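Local atomic coordinates of UL18 protein (Human herpesvirus 5, PDB entry 3D2U), a protein that resembles host MHC class I molecules and probably helps the virus escape natural killer cells by engaging the inhibitory receptor LILRB1. Residues D12-M17 / N80-E85; G217-T222 / N239-T244; A57-Y62 / S182-P187; G195-Q200 / A205-T210. The protein carries 4 engineered substitutions. All coordinates share one frame; numbering follows the deposited sequence.

Contact 1. Residues D12-M17 / N80-E85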
loop_
_atom_site.group_PDB
_atom_site.type_symbol
_atom_site.label_atom_id
_atom_site.label_comp_id
_atom_site.label_asym_id
_atom_site.label_seq_id
_atom_site.Cartn_x
_atom_site.Cartn_y
_atom_site.Cartn_z
ATOM N N ASP A 12 -0.740 -24.930 5.817
ATOM C CA ASP A 12 -1.533 -25.253 4.631
ATOM C C ASP A 12 -2.157 -26.646 4.828
ATOM O O ASP A 12 -3.353 -26.834 4.590
ATOM C CB ASP A 12 -0.686 -25.232 3.341
ATOM C CG ASP A 12 -0.377 -23.816 2.845
ATOM O OD1 ASP A 12 -1.279 -22.955 2.860
ATOM O OD2 ASP A 12 0.766 -23.571 2.409
ATOM N N ASP A 13 -1.338 -27.603 5.271
ATOM C CA ASP A 13 -1.738 -29.004 5.526
ATOM C C ASP A 13 -1.222 -29.410 6.883
ATOM O O ASP A 13 -0.457 -28.687 7.518
ATOM C CB ASP A 13 -1.032 -29.988 4.588
ATOM C CG ASP A 13 -1.775 -30.241 3.324
ATOM O OD1 ASP A 13 -2.782 -29.555 3.075
ATOM O OD2 ASP A 13 -1.335 -31.133 2.569
ATOM N N THR A 14 -1.596 -30.616 7.289
ATOM C CA THR A 14 -1.088 -31.174 8.526
ATOM C C THR A 14 0.369 -31.548 8.204
ATOM O O THR A 14 1.185 -31.717 9.097
ATOM C CB THR A 14 -1.878 -32.437 8.933
ATOM O OG1 THR A 14 -2.198 -33.192 7.757
ATOM C CG2 THR A 14 -3.156 -32.066 9.673
ATOM N N SER A 15 0.681 -31.660 6.913
ATOM C CA SER A 15 2.033 -32.003 6.478
ATOM C C SER A 15 2.700 -30.910 5.644
ATOM O O SER A 15 3.805 -31.097 5.139
ATOM C CB SER A 15 2.023 -33.315 5.682
ATOM O OG SER A 15 1.238 -33.195 4.508
ATOM N N HIS A 16 2.024 -29.775 5.502
ATOM C CA HIS A 16 2.555 -28.653 4.735
ATOM C C HIS A 16 2.498 -27.343 5.530
ATOM O O HIS A 16 1.442 -26.718 5.665
ATOM C CB HIS A 16 1.792 -28.501 3.409
ATOM C CG HIS A 16 2.088 -29.583 2.418
ATOM N ND1 HIS A 16 1.690 -30.889 2.600
ATOM C CD2 HIS A 16 2.772 -29.556 1.248
ATOM C CE1 HIS A 16 2.116 -31.623 1.587
ATOM N NE2 HIS A 16 2.776 -30.837 0.753
ATOM N N MET A 17 3.652 -26.945 6.056
ATOM C CA MET A 17 3.799 -25.722 6.836
ATOM C C MET A 17 5.103 -25.030 6.445
ATOM O O MET A 17 6.103 -25.687 6.171
ATOM C CB MET A 17 3.807 -26.058 8.327
ATOM C CG MET A 17 2.454 -26.519 8.860
ATOM S SD MET A 17 2.588 -27.757 10.154
ATOM C CE MET A 17 2.354 -26.804 11.555
ATOM N N ASN A 80 2.596 -25.353 17.292
ATOM C CA ASN A 80 1.754 -24.186 17.509
ATOM C C ASN A 80 0.752 -23.959 16.381
ATOM O O ASN A 80 -0.395 -23.592 16.638
ATOM C CB ASN A 80 2.607 -22.931 17.699
ATOM C CG ASN A 80 3.494 -23.011 18.923
ATOM O OD1 ASN A 80 3.170 -23.686 19.900
ATOM N ND2 ASN A 80 4.608 -22.304 18.886
ATOM N N LEU A 81 1.163 -24.182 15.137
ATOM C CA LEU A 81 0.244 -23.975 14.020
ATOM C C LEU A 81 -0.907 -24.978 14.064
ATOM O O LEU A 81 -2.082 -24.590 14.019
ATOM C CB LEU A 81 0.979 -24.078 12.685
ATOM C CG LEU A 81 2.062 -23.032 12.399
ATOM C CD1 LEU A 81 2.695 -23.350 11.069
ATOM C CD2 LEU A 81 1.472 -21.617 12.386
ATOM N N LEU A 82 -0.569 -26.261 14.152
ATOM C CA LEU A 82 -1.577 -27.314 14.210
ATOM C C LEU A 82 -2.573 -27.036 15.321
ATOM O O LEU A 82 -3.774 -27.237 15.166
ATOM C CB LEU A 82 -0.916 -28.664 14.479
ATOM C CG LEU A 82 -1.887 -29.803 14.807
ATOM C CD1 LEU A 82 -2.573 -30.267 13.533
ATOM C CD2 LEU A 82 -1.140 -30.954 15.457
ATOM N N GLU A 83 -2.061 -26.541 16.438
ATOM C CA GLU A 83 -2.903 -26.265 17.582
ATOM C C GLU A 83 -3.829 -25.059 17.414
ATOM O O GLU A 83 -4.980 -25.111 17.848
ATOM C CB GLU A 83 -2.018 -26.177 18.824
ATOM N N LEU A 84 -3.371 -23.994 16.761
ATOM C CA LEU A 84 -4.247 -22.840 16.561
ATOM C C LEU A 84 -5.267 -23.126 15.467
ATOM O O LEU A 84 -6.407 -22.680 15.541
ATOM C CB LEU A 84 -3.434 -21.599 16.206
ATOM C CG LEU A 84 -2.564 -21.146 17.378
ATOM C CD1 LEU A 84 -1.679 -19.990 16.965
ATOM C CD2 LEU A 84 -3.460 -20.758 18.547
ATOM N N GLU A 85 -4.860 -23.875 14.447
ATOM C CA GLU A 85 -5.782 -24.208 13.370
ATOM C C GLU A 85 -6.933 -25.043 13.940
ATOM O O GLU A 85 -8.093 -24.809 13.612
ATOM C CB GLU A 85 -5.038 -24.970 12.263
ATOM C CG GLU A 85 -5.916 -25.641 11.197
ATOM C CD GLU A 85 -7.064 -24.776 10.695
ATOM O OE1 GLU A 85 -6.906 -23.543 10.588
ATOM O OE2 GLU A 85 -8.131 -25.342 10.390
#
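Met17 and Leu81 make the apolar heart of this contact, their side chains sliding past each other in opposite directions. Met17 reaches the helix with its terminal methyl: CE presses against Leu81 CB at 3.3 Å, tighter than an ordinary carbon contact, and lies 3.5 Å from Leu81 CD1. Further back along the methionine side chain, Met17 CG rests 3.9 Å from the same Leu81 CD1. Bends at chi2 and chi3 (146° and 100°) carry the methyl into this position. Nearer the surface, Thr14 CG2 faces Leu82 CD1 at 4.3 Å, a looser touch. The pairing brings the turn between strands 2-11 and 17-25 of the MHC class I-like platform against helix 62-88, which lies along the peptide groove; Phe11 touches both Met17 and Leu81. Within the turn, His16 O accepts from both Asp12 N (2.8 Å) and Asp13 N (2.9 Å), a classic beta bulge, while Ser15 OG and His16 ND1 share a hydrogen bond of 3.0 Å. On the helix, Asn80 OD1 is hydrogen-bonded to the backbone of the bound peptide, and Leu84 packs on one of its apolar side chains.

Contact 2. Residues G217-T222 / N239-T244. Engineered in segment 217-222: Gln220 (natural residue Asn).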
loop_
_atom_site.group_PDB
_atom_site.type_symbol
_atom_site.label_atom_id
_atom_site.label_comp_id
_atom_site.label_asym_id
_atom_site.label_seq_id
_atom_site.Cartn_x
_atom_site.Cartn_y
_atom_site.Cartn_z
ATOM N N GLY A 217 16.425 5.651 6.192
ATOM C CA GLY A 217 15.222 5.991 5.456
ATOM C C GLY A 217 14.543 7.336 5.686
ATOM O O GLY A 217 13.767 7.758 4.831
ATOM N N GLU A 218 14.794 8.026 6.795
ATOM C CA GLU A 218 14.115 9.303 6.966
ATOM C C GLU A 218 14.706 10.365 6.057
ATOM O O GLU A 218 15.924 10.478 5.915
ATOM C CB GLU A 218 14.115 9.775 8.426
ATOM C CG GLU A 218 13.441 11.163 8.626
ATOM C CD GLU A 218 12.019 11.293 8.026
ATOM O OE1 GLU A 218 11.730 10.716 6.945
ATOM O OE2 GLU A 218 11.190 12.013 8.633
ATOM N N ILE A 219 13.819 11.148 5.450
ATOM C CA ILE A 219 14.232 12.166 4.507
ATOM C C ILE A 219 13.128 13.208 4.376
ATOM O O ILE A 219 11.980 12.938 4.687
ATOM C CB ILE A 219 14.503 11.483 3.139
ATOM C CG1 ILE A 219 15.168 12.441 2.158
ATOM C CG2 ILE A 219 13.182 10.933 2.571
ATOM C CD1 ILE A 219 15.750 11.716 0.933
ATOM N N GLN A 220 13.487 14.407 3.934
ATOM C CA GLN A 220 12.516 15.475 3.737
ATOM C C GLN A 220 12.771 16.008 2.331
ATOM O O GLN A 220 13.893 16.368 1.973
ATOM C CB GLN A 220 12.673 16.583 4.799
ATOM C CG GLN A 220 11.672 17.738 4.652
ATOM C CD GLN A 220 11.703 18.731 5.818
ATOM O OE1 GLN A 220 11.200 19.854 5.706
ATOM N NE2 GLN A 220 12.286 18.316 6.939
ATOM N N ILE A 221 11.710 16.006 1.532
ATOM C CA ILE A 221 11.737 16.450 0.148
ATOM C C ILE A 221 10.703 17.567 0.057
ATOM O O ILE A 221 9.517 17.340 0.290
ATOM C CB ILE A 221 11.331 15.300 -0.806
ATOM C CG1 ILE A 221 12.298 14.118 -0.665
ATOM C CG2 ILE A 221 11.274 15.808 -2.242
ATOM C CD1 ILE A 221 12.127 13.324 0.614
ATOM N N THR A 222 11.152 18.767 -0.288
ATOM C CA THR A 222 10.267 19.926 -0.358
ATOM C C THR A 222 10.485 20.718 -1.650
ATOM O O THR A 222 11.590 20.772 -2.182
ATOM C CB THR A 222 10.542 20.854 0.842
ATOM O OG1 THR A 222 10.692 20.055 2.018
ATOM C CG2 THR A 222 9.404 21.830 1.047
ATOM N N ASN A 239 5.081 9.946 -3.158
ATOM C CA ASN A 239 4.675 8.550 -3.189
ATOM C C ASN A 239 5.266 7.989 -1.905
ATOM O O ASN A 239 6.029 8.671 -1.227
ATOM C CB ASN A 239 5.261 7.826 -4.400
ATOM C CG ASN A 239 4.427 8.023 -5.647
ATOM O OD1 ASN A 239 3.228 8.267 -5.564
ATOM N ND2 ASN A 239 5.048 7.893 -6.805
ATOM N N PRO A 240 4.939 6.744 -1.557
ATOM C CA PRO A 240 5.509 6.212 -0.315
ATOM C C PRO A 240 7.028 5.995 -0.358
ATOM O O PRO A 240 7.644 5.971 -1.425
ATOM C CB PRO A 240 4.758 4.886 -0.127
ATOM C CG PRO A 240 3.490 5.051 -0.953
ATOM C CD PRO A 240 4.001 5.785 -2.166
ATOM N N LEU A 241 7.618 5.854 0.825
ATOM C CA LEU A 241 9.037 5.574 0.983
ATOM C C LEU A 241 9.141 4.082 0.653
ATOM O O LEU A 241 8.512 3.250 1.304
ATOM C CB LEU A 241 9.455 5.838 2.429
ATOM C CG LEU A 241 10.915 5.657 2.861
ATOM C CD1 LEU A 241 11.808 6.743 2.285
ATOM C CD2 LEU A 241 10.949 5.725 4.366
ATOM N N LEU A 242 9.941 3.753 -0.352
ATOM C CA LEU A 242 10.054 2.380 -0.825
ATOM C C LEU A 242 11.453 1.800 -0.665
ATOM O O LEU A 242 12.448 2.511 -0.810
ATOM C CB LEU A 242 9.591 2.354 -2.284
ATOM C CG LEU A 242 8.155 2.908 -2.374
ATOM C CD1 LEU A 242 7.871 3.537 -3.725
ATOM C CD2 LEU A 242 7.183 1.790 -2.083
ATOM N N PRO A 243 11.549 0.488 -0.392
ATOM C CA PRO A 243 12.851 -0.160 -0.207
ATOM C C PRO A 243 13.439 -0.746 -1.480
ATOM O O PRO A 243 12.702 -1.068 -2.414
ATOM C CB PRO A 243 12.509 -1.286 0.745
ATOM C CG PRO A 243 11.224 -1.807 0.070
ATOM C CD PRO A 243 10.457 -0.491 -0.200
ATOM N N THR A 244 14.763 -0.863 -1.534
ATOM C CA THR A 244 15.384 -1.577 -2.654
ATOM C C THR A 244 16.240 -2.686 -2.025
ATOM O O THR A 244 16.584 -2.623 -0.841
ATOM C CB THR A 244 16.238 -0.681 -3.624
ATOM O OG1 THR A 244 17.263 0.017 -2.905
ATOM C CG2 THR A 244 15.336 0.285 -4.387
#
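A small van der Waals contact, chiefly methyls against a backbone carbonyl, joins Gly217 and Ile219, just ahead of strand 220-226, to Leu241 near the end of strand 237-243 in the membrane-proximal immunoglobulin domain. Leu241 does most of the touching. Both of its methyls lie against one backbone carbonyl oxygen, with CD1 3.4 Å and CD2 3.5 Å from Gly217 O. The chi1 of -178° swings CG opposite the backbone nitrogen of Leu241, and the branched end of the side chain thereby reaches the loop. A second, looser meeting is purely hydrocarbon: Ile219 CG2 approaches Leu241 CD1 at 4.4 Å, at the margin of van der Waals contact. Beside it, the loop also holds a local bond: Glu218 turns its carboxylate back and OE1 accepts from Ile219 N at 2.6 Å. That N-H comes from above the carboxylate plane, 43° out of it, and the bond is bent, with an angle of 142° at the hydrogen. Phe214 touches both Ile219 and Leu241, and Phe249 adds a further contact to Leu241. Pro243 O is hydrogen-bonded to an aromatic side chain of another protein chain. Strands 220-226 and 237-243 are outermost strands of different sheets, and packing between two such layers is the hallmark of the C1-set immunoglobulin sandwich.

Contact 3. Residues A57-Y62 / S182-P187. Unlike the reference sequence in segment 182-187: Pro186 (reference Thr).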
loop_
_atom_site.group_PDB
_atom_site.type_symbol
_atom_site.label_atom_id
_atom_site.label_comp_id
_atom_site.label_asym_id
_atom_site.label_seq_id
_atom_site.Cartn_x
_atom_site.Cartn_y
_atom_site.Cartn_z
ATOM N N ALA A 57 32.523 -13.478 7.865
ATOM C CA ALA A 57 33.965 -13.655 7.874
ATOM C C ALA A 57 34.496 -13.467 9.299
ATOM O O ALA A 57 35.483 -14.090 9.685
ATOM C CB ALA A 57 34.623 -12.661 6.918
ATOM N N ALA A 58 33.824 -12.619 10.077
ATOM C CA ALA A 58 34.225 -12.333 11.459
ATOM C C ALA A 58 33.637 -13.300 12.499
ATOM O O ALA A 58 34.159 -13.423 13.608
ATOM C CB ALA A 58 33.851 -10.888 11.817
ATOM N N TYR A 59 32.531 -13.953 12.147
ATOM C CA TYR A 59 31.866 -14.945 13.014
ATOM C C TYR A 59 31.543 -16.080 12.050
ATOM O O TYR A 59 30.415 -16.200 11.582
ATOM C CB TYR A 59 30.550 -14.412 13.603
ATOM C CG TYR A 59 30.687 -13.234 14.542
ATOM C CD1 TYR A 59 30.660 -11.930 14.059
ATOM C CD2 TYR A 59 30.863 -13.428 15.913
ATOM C CE1 TYR A 59 30.809 -10.846 14.914
ATOM C CE2 TYR A 59 31.011 -12.351 16.777
ATOM C CZ TYR A 59 30.987 -11.063 16.268
ATOM O OH TYR A 59 31.155 -9.992 17.111
ATOM N N PRO A 60 32.529 -16.937 11.755
ATOM C CA PRO A 60 32.390 -18.071 10.830
ATOM C C PRO A 60 31.243 -19.060 11.050
ATOM O O PRO A 60 30.803 -19.715 10.102
ATOM C CB PRO A 60 33.755 -18.766 10.923
ATOM C CG PRO A 60 34.675 -17.690 11.409
ATOM C CD PRO A 60 33.833 -16.996 12.437
ATOM N N THR A 61 30.772 -19.195 12.285
ATOM C CA THR A 61 29.700 -20.144 12.552
ATOM C C THR A 61 28.386 -19.469 12.917
ATOM O O THR A 61 27.517 -20.078 13.542
ATOM C CB THR A 61 30.099 -21.105 13.677
ATOM O OG1 THR A 61 30.253 -20.375 14.900
ATOM C CG2 THR A 61 31.407 -21.801 13.329
ATOM N N TYR A 62 28.252 -18.208 12.517
ATOM C CA TYR A 62 27.053 -17.428 12.802
ATOM C C TYR A 62 25.846 -18.046 12.126
ATOM O O TYR A 62 24.835 -18.324 12.784
ATOM C CB TYR A 62 27.222 -15.993 12.300
ATOM C CG TYR A 62 25.995 -15.117 12.451
ATOM C CD1 TYR A 62 25.770 -14.382 13.618
ATOM C CD2 TYR A 62 25.068 -15.001 11.411
ATOM C CE1 TYR A 62 24.655 -13.551 13.740
ATOM C CE2 TYR A 62 23.951 -14.171 11.528
ATOM C CZ TYR A 62 23.754 -13.451 12.690
ATOM O OH TYR A 62 22.664 -12.620 12.791
ATOM N N SER A 182 25.770 -2.899 14.537
ATOM C CA SER A 182 26.068 -1.480 14.430
ATOM C C SER A 182 27.467 -1.236 13.849
ATOM O O SER A 182 27.690 -0.287 13.095
ATOM C CB SER A 182 25.997 -0.868 15.821
ATOM O OG SER A 182 25.543 0.463 15.769
ATOM N N GLY A 183 28.405 -2.099 14.218
ATOM C CA GLY A 183 29.764 -1.961 13.735
ATOM C C GLY A 183 29.944 -2.361 12.285
ATOM O O GLY A 183 30.979 -2.072 11.681
ATOM N N PHE A 184 28.945 -3.023 11.715
ATOM C CA PHE A 184 29.046 -3.468 10.328
ATOM C C PHE A 184 28.136 -2.734 9.335
ATOM O O PHE A 184 28.432 -2.702 8.140
ATOM C CB PHE A 184 28.749 -4.971 10.221
ATOM C CG PHE A 184 29.763 -5.859 10.883
ATOM C CD1 PHE A 184 29.619 -6.234 12.222
ATOM C CD2 PHE A 184 30.829 -6.387 10.149
ATOM C CE1 PHE A 184 30.511 -7.138 12.814
ATOM C CE2 PHE A 184 31.723 -7.290 10.734
ATOM C CZ PHE A 184 31.560 -7.664 12.070
ATOM N N GLN A 185 27.029 -2.158 9.803
ATOM C CA GLN A 185 26.104 -1.480 8.884
ATOM C C GLN A 185 26.805 -0.355 8.129
ATOM O O GLN A 185 27.790 0.202 8.609
ATOM C CB GLN A 185 24.891 -0.930 9.644
ATOM C CG GLN A 185 25.186 0.290 10.489
ATOM C CD GLN A 185 24.021 0.679 11.370
ATOM O OE1 GLN A 185 24.174 1.461 12.302
ATOM N NE2 GLN A 185 22.849 0.144 11.072
ATOM N N PRO A 186 26.306 -0.007 6.929
ATOM C CA PRO A 186 26.946 1.067 6.158
ATOM C C PRO A 186 26.848 2.412 6.862
ATOM O O PRO A 186 26.110 2.559 7.834
ATOM C CB PRO A 186 26.159 1.107 4.837
ATOM C CG PRO A 186 25.193 -0.061 4.889
ATOM C CD PRO A 186 25.026 -0.430 6.330
ATOM N N PRO A 187 27.606 3.409 6.379
ATOM C CA PRO A 187 27.598 4.760 6.945
ATOM C C PRO A 187 26.409 5.490 6.318
ATOM O O PRO A 187 25.785 4.965 5.402
ATOM C CB PRO A 187 28.929 5.324 6.475
ATOM C CG PRO A 187 29.060 4.701 5.099
ATOM C CD PRO A 187 28.680 3.268 5.377
#
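Tyr59 O accepts a hydrogen bond of 3.1 Å from Tyr62 N, closing a type I turn from Tyr59 to Tyr62; the Tyr59 ring reaches across to Phe184. The turn links the end of helix 51-58 to helix 62-88, while Phe184 lies at the end of helix 173-184. Phe184 CE1 approaches the edge of the Tyr59 ring, near its plane, with Tyr59 CE1 at 4.3 Å. The two ring planes stand about 60° apart, and seen from Phe184 the approach is oblique. Ala58 makes the closer touch: its CB lies 4.0 Å from Phe184 CZ, at the edge of the ring and near its plane. The methyl therefore meets the far end of the phenyl group instead of covering a face. With chi1 at -67°, Phe184 CG is opposite its own carbonyl carbon, and the ring projects toward both partners.

In the MHC class I-like fold, this is where the first helical segments of the alpha-1 region approach the final helix of alpha-2, at one end of the peptide groove. Trp177 meets the rings of both Tyr59 and Tyr62, while Tyr62 OH is hydrogen-bonded to Tyr181 OH. Phe184 also packs on Trp51 and Asn54 of helix 51-58. The surroundings are glycosylated, and a fucose touches Ala57. The side chain of Phe184 is about 5 Å from a bound NAG (2-acetamido-2-deoxy-beta-D-glucopyranose).

Contact 4. Residues G195-Q200 / A205-T210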
loop_
_atom_site.group_PDB
_atom_site.type_symbol
_atom_site.label_atom_id
_atom_site.label_comp_id
_atom_site.label_asym_id
_atom_site.label_seq_id
_atom_site.Cartn_x
_atom_site.Cartn_y
_atom_site.Cartn_z
ATOM N N GLY A 195 15.234 16.076 -10.526
ATOM C CA GLY A 195 13.961 16.771 -10.618
ATOM C C GLY A 195 13.751 17.466 -11.948
ATOM O O GLY A 195 14.675 17.576 -12.751
ATOM N N GLY A 196 12.533 17.943 -12.182
ATOM C CA GLY A 196 12.236 18.640 -13.421
ATOM C C GLY A 196 10.758 18.949 -13.502
ATOM O O GLY A 196 10.046 18.843 -12.496
ATOM N N VAL A 197 10.301 19.358 -14.683
ATOM C CA VAL A 197 8.883 19.634 -14.897
ATOM C C VAL A 197 8.466 18.842 -16.126
ATOM O O VAL A 197 9.289 18.559 -17.000
ATOM C CB VAL A 197 8.589 21.157 -15.077
ATOM C CG1 VAL A 197 8.974 21.896 -13.814
ATOM C CG2 VAL A 197 9.361 21.718 -16.265
ATOM N N ARG A 198 7.196 18.458 -16.174
ATOM C CA ARG A 198 6.680 17.661 -17.281
ATOM C C ARG A 198 5.186 17.909 -17.458
ATOM O O ARG A 198 4.592 18.706 -16.731
ATOM C CB ARG A 198 6.921 16.171 -16.993
ATOM C CG ARG A 198 6.309 15.703 -15.668
ATOM C CD ARG A 198 6.587 14.224 -15.341
ATOM N NE ARG A 198 5.673 13.769 -14.292
ATOM C CZ ARG A 198 5.568 12.507 -13.874
ATOM N NH1 ARG A 198 6.329 11.559 -14.407
ATOM N NH2 ARG A 198 4.683 12.190 -12.933
ATOM N N ASN A 199 4.603 17.226 -18.439
ATOM C CA ASN A 199 3.171 17.301 -18.735
ATOM C C ASN A 199 2.557 18.704 -18.752
ATOM O O ASN A 199 1.609 19.003 -18.022
ATOM C CB ASN A 199 2.409 16.392 -17.760
ATOM C CG ASN A 199 3.000 14.991 -17.694
ATOM O OD1 ASN A 199 3.495 14.467 -18.694
ATOM N ND2 ASN A 199 2.946 14.375 -16.515
ATOM N N GLN A 200 3.116 19.530 -19.614
ATOM C CA GLN A 200 2.622 20.887 -19.765
ATOM C C GLN A 200 1.171 20.838 -20.224
ATOM O O GLN A 200 0.844 20.052 -21.110
ATOM C CB GLN A 200 3.434 21.657 -20.808
ATOM C CG GLN A 200 2.983 23.089 -21.027
ATOM C CD GLN A 200 3.454 24.001 -19.924
ATOM O OE1 GLN A 200 4.326 23.642 -19.125
ATOM N NE2 GLN A 200 2.867 25.191 -19.864
ATOM N N ALA A 205 1.712 22.915 -15.317
ATOM C CA ALA A 205 2.695 21.843 -15.507
ATOM C C ALA A 205 2.857 21.053 -14.218
ATOM O O ALA A 205 2.283 21.412 -13.188
ATOM C CB ALA A 205 4.043 22.421 -15.942
ATOM N N GLU A 206 3.618 19.967 -14.272
ATOM C CA GLU A 206 3.844 19.173 -13.073
ATOM C C GLU A 206 5.327 19.115 -12.752
ATOM O O GLU A 206 6.140 18.709 -13.582
ATOM C CB GLU A 206 3.327 17.746 -13.243
ATOM C CG GLU A 206 3.468 16.917 -11.974
ATOM C CD GLU A 206 2.856 15.544 -12.110
ATOM O OE1 GLU A 206 3.467 14.672 -12.763
ATOM O OE2 GLU A 206 1.748 15.345 -11.575
ATOM N N ALA A 207 5.672 19.533 -11.544
ATOM C CA ALA A 207 7.052 19.497 -11.101
ATOM C C ALA A 207 7.237 18.193 -10.329
ATOM O O ALA A 207 6.320 17.741 -9.641
ATOM C CB ALA A 207 7.335 20.700 -10.203
ATOM N N PHE A 208 8.401 17.574 -10.462
ATOM C CA PHE A 208 8.683 16.334 -9.743
ATOM C C PHE A 208 10.100 16.393 -9.183
ATOM O O PHE A 208 10.932 17.155 -9.669
ATOM C CB PHE A 208 8.538 15.113 -10.669
ATOM C CG PHE A 208 9.586 15.036 -11.752
ATOM C CD1 PHE A 208 10.821 14.433 -11.513
ATOM C CD2 PHE A 208 9.337 15.572 -13.012
ATOM C CE1 PHE A 208 11.789 14.368 -12.517
ATOM C CE2 PHE A 208 10.300 15.509 -14.021
ATOM C CZ PHE A 208 11.526 14.905 -13.773
ATOM N N CYS A 209 10.355 15.592 -8.152
ATOM C CA CYS A 209 11.659 15.510 -7.504
ATOM C C CYS A 209 11.742 14.173 -6.786
ATOM O O CYS A 209 10.954 13.915 -5.876
ATOM C CB CYS A 209 11.829 16.628 -6.486
ATOM S SG CYS A 209 13.514 16.735 -5.794
ATOM N N THR A 210 12.708 13.347 -7.185
ATOM C CA THR A 210 12.888 12.000 -6.623
ATOM C C THR A 210 14.273 11.752 -6.006
ATOM O O THR A 210 15.291 12.198 -6.539
ATOM C CB THR A 210 12.661 10.929 -7.717
ATOM O OG1 THR A 210 11.392 11.150 -8.341
ATOM C CG2 THR A 210 12.697 9.532 -7.129
HETATM O O HOH W 1 2.137 12.708 -11.343
#
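The first beta hairpin of the C1-set immunoglobulin domain pairs strand 195-200 with strand 205-210 in antiparallel register. Gly196 and Phe208 form one hydrogen-bonded pair, in which Gly196 N donates to Phe208 O at 3.1 Å and Phe208 N to Gly196 O at 2.9 Å. Arg198 and Glu206 form the next, through both of their backbone N-H and C=O groups. The same two residues are tied again by their side chains, which lie side by side and point the same way. Arg198 approaches side-on with NE and NH2, each 2.8 Å from the single acceptor Glu206 OE1. This doubly gripped oxygen sits close to the guanidinium plane, while the carboxylate plane is turned 31° from it. A water bridges Arg198 NH2 and Glu206 OE2 by weak bonds, and Arg198 NH1 is also salt-bridged to another protein chain through acidic side-chain atoms, so the arginine is braced within the hairpin and across the interface.

Phe208, with chi1 at 68°, folds its ring over the glycine backbone. Gly196 N lies 3.5 Å above the plane of the Phe208 ring, over its centre. Gly196 CA makes a CH-pi contact 4.1 Å from the ring centroid, and Arg198 CD passes 3.8 Å from Phe208 CD2. On the other face of the sheet, Val197 CG1 meets Ala207 CB at 4.1 Å. There Cys209 forms its disulfide with Cys265, Ala207 and Cys209 touch Ile278 of strand 273-279, and strand 249-258 pairs with strand 204-214 to continue the sheet.

How the contacts relate
Contact 1 belongs to the peptide-binding platform, and contact 3 lies at the platform's end, where the chain passes on toward the immunoglobulin domain that holds contacts 2 and 4. Contacts 1 and 3 are centred 35 Å apart, yet helices 51-58 and 62-88, which they engage, follow each other in the chain. The helix of contact 1 also borders the bound peptide. Contacts 2 and 4 are centred 18 Å apart and touch, with Ile221 CG2 4.1 Å from Cys209 O, linking the two layers of the sandwich. Between the domains, contact 3 comes nearest to contact 2, about 9 Å between nearest atoms, whereas the centres of contacts 1 and 4 are 51 Å apart, on opposite sides of the chain's centre.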